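Local coordinates for NOL1/NOP2/sun family protein (Enterococcus faecium, PDB 3M4X), which probably methylates cytosine in ribosomal RNA at carbon 5, as an S-adenosylmethionine-dependent enzyme of the NOL1/NOP2/Sun family, at residues Pro399-Thr404 / Phe417-Asn422; Val181-Ser186 / Lys211-Ile216. One frame throughout, in Å; residues are numbered along the deposited sequence.

Contact 1 (Pro399-Thr404 / Phe417-Asn422)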
# COMPACT_ATOMS: atom_id res chain seq x y z
N PRO A 399 -24.30 -8.34 13.56
CA PRO A 399 -25.49 -7.47 13.47
C PRO A 399 -25.29 -6.37 12.43
O PRO A 399 -24.36 -5.55 12.53
CB PRO A 399 -25.59 -6.87 14.88
CG PRO A 399 -24.87 -7.82 15.76
CD PRO A 399 -23.71 -8.31 14.90
N CYS A 400 -26.15 -6.38 11.43
CA CYS A 400 -26.06 -5.46 10.31
C CYS A 400 -27.31 -4.63 10.18
O CYS A 400 -28.41 -5.09 10.45
CB CYS A 400 -25.87 -6.25 9.01
SG CYS A 400 -24.28 -7.01 8.86
N LEU A 401 -27.14 -3.40 9.72
CA LEU A 401 -28.28 -2.54 9.42
C LEU A 401 -28.08 -2.05 7.99
O LEU A 401 -27.31 -1.12 7.73
CB LEU A 401 -28.34 -1.41 10.45
CG LEU A 401 -29.16 -0.11 10.38
CD1 LEU A 401 -29.89 0.12 9.06
CD2 LEU A 401 -30.10 -0.05 11.55
N PRO A 402 -28.74 -2.70 7.03
CA PRO A 402 -28.69 -2.28 5.63
C PRO A 402 -29.18 -0.84 5.46
O PRO A 402 -30.18 -0.46 6.08
CB PRO A 402 -29.68 -3.24 4.95
CG PRO A 402 -29.76 -4.44 5.86
CD PRO A 402 -29.63 -3.86 7.24
N ILE A 403 -28.49 -0.05 4.65
CA ILE A 403 -28.86 1.33 4.41
C ILE A 403 -28.97 1.60 2.91
O ILE A 403 -28.55 0.77 2.10
CB ILE A 403 -27.84 2.30 5.01
CG1 ILE A 403 -26.51 2.15 4.28
CG2 ILE A 403 -27.67 2.02 6.50
CD1 ILE A 403 -25.48 3.18 4.66
N THR A 404 -29.56 2.75 2.57
CA THR A 404 -29.75 3.19 1.19
C THR A 404 -28.61 4.16 0.86
O THR A 404 -27.85 4.52 1.75
CB THR A 404 -31.11 3.93 1.01
OG1 THR A 404 -31.11 5.12 1.81
CG2 THR A 404 -32.28 3.05 1.46
N PHE A 417 -29.71 9.16 11.01
CA PHE A 417 -30.90 8.87 10.21
C PHE A 417 -31.81 7.96 11.04
O PHE A 417 -31.43 7.52 12.13
CB PHE A 417 -30.56 8.26 8.85
CG PHE A 417 -29.84 6.94 8.92
CD1 PHE A 417 -30.52 5.75 8.76
CD2 PHE A 417 -28.46 6.90 9.11
CE1 PHE A 417 -29.85 4.53 8.82
CE2 PHE A 417 -27.79 5.69 9.17
CZ PHE A 417 -28.49 4.50 9.03
N GLN A 418 -33.00 7.68 10.54
CA GLN A 418 -34.00 6.99 11.35
C GLN A 418 -34.20 5.54 10.92
O GLN A 418 -34.33 5.25 9.74
CB GLN A 418 -35.33 7.75 11.31
CG GLN A 418 -36.47 7.07 12.07
CD GLN A 418 -37.83 7.39 11.48
OE1 GLN A 418 -38.87 7.14 12.11
NE2 GLN A 418 -37.84 7.96 10.28
N ARG A 419 -34.23 4.64 11.89
CA ARG A 419 -34.54 3.24 11.63
C ARG A 419 -35.15 2.58 12.86
O ARG A 419 -34.53 2.51 13.93
CB ARG A 419 -33.29 2.46 11.17
CG ARG A 419 -33.60 1.01 10.79
CD ARG A 419 -34.31 0.91 9.44
NE ARG A 419 -33.33 0.81 8.36
CZ ARG A 419 -32.81 1.84 7.69
NH1 ARG A 419 -33.19 3.08 7.98
NH2 ARG A 419 -31.92 1.63 6.73
N ASP A 420 -36.38 2.09 12.72
CA ASP A 420 -37.08 1.49 13.84
C ASP A 420 -36.26 0.38 14.49
O ASP A 420 -35.76 -0.52 13.80
CB ASP A 420 -38.43 0.95 13.38
CG ASP A 420 -39.45 2.05 13.17
OD1 ASP A 420 -39.07 3.24 13.26
OD2 ASP A 420 -40.62 1.71 12.92
N GLY A 421 -36.14 0.45 15.81
CA GLY A 421 -35.43 -0.57 16.57
C GLY A 421 -34.45 0.01 17.59
O GLY A 421 -34.24 1.23 17.63
N ASN A 422 -33.84 -0.88 18.37
CA ASN A 422 -32.99 -0.50 19.50
C ASN A 422 -31.80 -1.45 19.67
O ASN A 422 -31.47 -1.87 20.79
CB ASN A 422 -33.81 -0.46 20.80
CG ASN A 422 -33.09 0.29 21.92
OD1 ASN A 422 -32.46 1.32 21.68
ND2 ASN A 422 -33.16 -0.25 23.14
O HOH W 1 -32.27 -1.58 7.52

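Contact 2 (Val181-Ser186 / Lys211-Ile216)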
# COMPACT_ATOMS: atom_id res chain seq x y z
N VAL A 181 11.41 -1.99 -2.03
CA VAL A 181 12.04 -0.69 -1.98
C VAL A 181 11.69 0.09 -3.25
O VAL A 181 12.31 -0.09 -4.30
CB VAL A 181 13.57 -0.84 -1.91
CG1 VAL A 181 14.24 0.54 -1.79
CG2 VAL A 181 13.96 -1.73 -0.74
N ASP A 182 10.68 0.93 -3.15
CA ASP A 182 10.33 1.85 -4.22
C ASP A 182 11.09 3.13 -3.91
O ASP A 182 10.62 4.00 -3.20
CB ASP A 182 8.81 2.05 -4.22
CG ASP A 182 8.34 3.12 -5.19
OD1 ASP A 182 8.87 3.21 -6.33
OD2 ASP A 182 7.42 3.86 -4.80
N ALA A 183 12.31 3.21 -4.42
CA ALA A 183 13.28 4.19 -3.95
C ALA A 183 13.02 5.60 -4.43
O ALA A 183 12.61 5.81 -5.57
CB ALA A 183 14.68 3.77 -4.37
N PRO A 184 13.26 6.58 -3.55
CA PRO A 184 13.23 7.96 -4.04
C PRO A 184 14.19 8.02 -5.20
O PRO A 184 15.28 7.42 -5.12
CB PRO A 184 13.81 8.78 -2.87
CG PRO A 184 13.69 7.88 -1.66
CD PRO A 184 13.79 6.47 -2.19
N CYS A 185 13.80 8.68 -6.28
CA CYS A 185 14.61 8.68 -7.50
C CYS A 185 14.43 10.01 -8.25
O CYS A 185 13.69 10.88 -7.80
CB CYS A 185 14.21 7.48 -8.36
SG CYS A 185 12.42 7.16 -8.39
N SER A 186 15.10 10.16 -9.39
CA SER A 186 15.10 11.45 -10.11
C SER A 186 13.74 11.85 -10.69
O SER A 186 13.51 13.02 -10.98
CB SER A 186 16.22 11.52 -11.17
OG SER A 186 16.26 10.37 -11.99
N LYS A 211 23.39 7.50 -5.08
CA LYS A 211 24.04 7.36 -3.77
C LYS A 211 23.01 7.15 -2.65
O LYS A 211 23.25 6.38 -1.72
CB LYS A 211 24.92 8.58 -3.44
CG LYS A 211 25.95 8.89 -4.49
CD LYS A 211 26.76 10.15 -4.15
CE LYS A 211 28.15 10.11 -4.78
NZ LYS A 211 28.96 11.31 -4.43
N ARG A 212 21.88 7.84 -2.73
CA ARG A 212 20.86 7.69 -1.71
C ARG A 212 20.24 6.30 -1.82
O ARG A 212 19.93 5.65 -0.81
CB ARG A 212 19.80 8.78 -1.81
CG ARG A 212 19.24 9.21 -0.46
CD ARG A 212 18.22 10.35 -0.60
NE ARG A 212 17.80 10.88 0.70
CZ ARG A 212 16.55 11.20 1.02
NH1 ARG A 212 15.57 11.04 0.14
NH2 ARG A 212 16.27 11.67 2.23
N GLN A 213 20.08 5.83 -3.05
CA GLN A 213 19.52 4.51 -3.28
C GLN A 213 20.39 3.45 -2.60
O GLN A 213 19.88 2.53 -1.96
CB GLN A 213 19.36 4.24 -4.78
CG GLN A 213 18.04 4.78 -5.33
CD GLN A 213 18.18 5.49 -6.66
OE1 GLN A 213 17.39 6.38 -6.99
NE2 GLN A 213 19.18 5.10 -7.43
N GLN A 214 21.70 3.62 -2.72
CA GLN A 214 22.65 2.68 -2.15
C GLN A 214 22.56 2.66 -0.64
O GLN A 214 22.65 1.62 -0.02
CB GLN A 214 24.07 3.04 -2.59
CG GLN A 214 24.32 2.77 -4.07
CD GLN A 214 25.68 3.26 -4.55
OE1 GLN A 214 26.19 2.81 -5.57
NE2 GLN A 214 26.27 4.19 -3.81
N GLU A 215 22.37 3.83 -0.04
CA GLU A 215 22.24 3.92 1.41
C GLU A 215 20.97 3.23 1.93
O GLU A 215 21.00 2.53 2.94
CB GLU A 215 22.26 5.39 1.85
CG GLU A 215 23.62 6.05 1.67
CD GLU A 215 23.53 7.53 1.34
OE1 GLU A 215 22.56 8.18 1.78
OE2 GLU A 215 24.44 8.04 0.64
N ILE A 216 19.86 3.46 1.23
CA ILE A 216 18.60 2.86 1.61
C ILE A 216 18.72 1.34 1.51
O ILE A 216 18.35 0.62 2.44
CB ILE A 216 17.45 3.38 0.73
CG1 ILE A 216 17.25 4.88 0.97
CG2 ILE A 216 16.14 2.64 1.03
CD1 ILE A 216 16.22 5.52 0.08

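Contact 1 (Pro399-Thr404 / Phe417-Asn422)
The guanidinium group of R419 lies with one face on L401, whose CD1 methyl approaches R419 NH2 to 3.4 Å, while the edge of the guanidinium meets the backbone of the other segment at P402 O and, more loosely, I403 CA. The F417 ring is met differently: L401 CD1 sits near its plane at the edge, 4.4 Å from F417 CE1, and I403 CG2 comes in obliquely, 3.6 Å from F417 CZ, the I403 and F417 side chains crossing at about a right angle. R419 NH1 also lies in the ring plane, so the guanidinium passes the edge of F417 without stacking on it. R419 starts out with CG opposite its backbone N (chi1 -176°) and then bends twice, at chi2 and chi3, which carries the aliphatic part past L401, with R419 CG 3.7 Å from L401 CD2, and turns the head toward the strand. There R419 NH2 donates to P402 O over 2.8 Å, in the carbonyl plane, with an N-H...O angle of 146°. A water molecule makes a second link, accepting from R419 NE at 2.7 Å and donating to P402 O. NH1 forms a salt bridge with E407 of helix 405-413 and a weak hydrogen bond to Q418 O. The strands 400-403 and 417-418 are the two outermost of the five-stranded mixed sheet, in a region consistent with a PUA-like RNA-binding domain, and L401 and F417 both pack on L428 and V445 of the strands between them. Every nitrogen of the guanidinium thus has an acceptor: a carbonyl, a water and a carboxylate fix its rotation, and E407, which also accepts a hydrogen bond from the backbone N of T404, would be expected to offset the arginine's charge beside the apolar L401.

Contact 2 (Val181-Ser186 / Lys211-Ile216)
I216 reaches end-on to the P184 ring, its CD1 methyl 3.5 Å from proline CD, tighter than usual van der Waals contact. The CG1 branch of I216 lies beside its backbone N (chi1 -65°) and carries CD1 to the proline, while I216 CG2, on the other branch, meets V181 CG1 at 4.0 Å; the V181 and I216 side chains pass at a slant. One helix residue therefore bridges the end of the strand and the loop that follows it. A turn earlier on the helix, Q213 keeps CG beside its own backbone N (chi1 -85°), which brings Q213 CG to 3.6 Å from A183 CB where the two backbones are nearest, the CA atoms of A183 and Q213 being 6.3 Å apart. The arrangement belongs to a beta-alpha-beta crossover of the Rossmann-like methyltransferase domain: strand 176-182 leads through helix 205-222 to the parallel neighbouring strand 228-234, and the helix packs back on the first strand and its exit loop. The end of the strand and the loop carry the sequence D182-A183-P184-C185, consistent with the Pro-Cys motif of RNA cytosine-5 methyltransferases, and the C185 side chain touches C235. A183 and Q213 both touch Y232 of strand 228-234, and Q213 also packs against I245 of helix 243-252. At the exposed side R212, extended from CG to NE but poorly ordered, crosses P184 at about a right angle, R212 NH1 lying 4.1 Å from P184 CG.

Contact 2 comes first along the chain and closes before contact 1 opens, so the two lie in series. Their centres are about 50 Å apart, on opposite sides of the chain's centre, and their nearest atoms are about 34 Å from each other. They share no sheet or helix. Contact 2 joins helix 205-222 to a strand of the large mixed sheet of the methyltransferase domain; contact 1 joins outer strand 400-403 of the five-stranded sheet near the C-terminus to the other outer strand, 417-418, and the loop after it. One belongs to the probable catalytic domain and the other to a probable RNA-binding PUA-like domain, a division consistent with separate modules for methyl transfer and for holding ribosomal RNA.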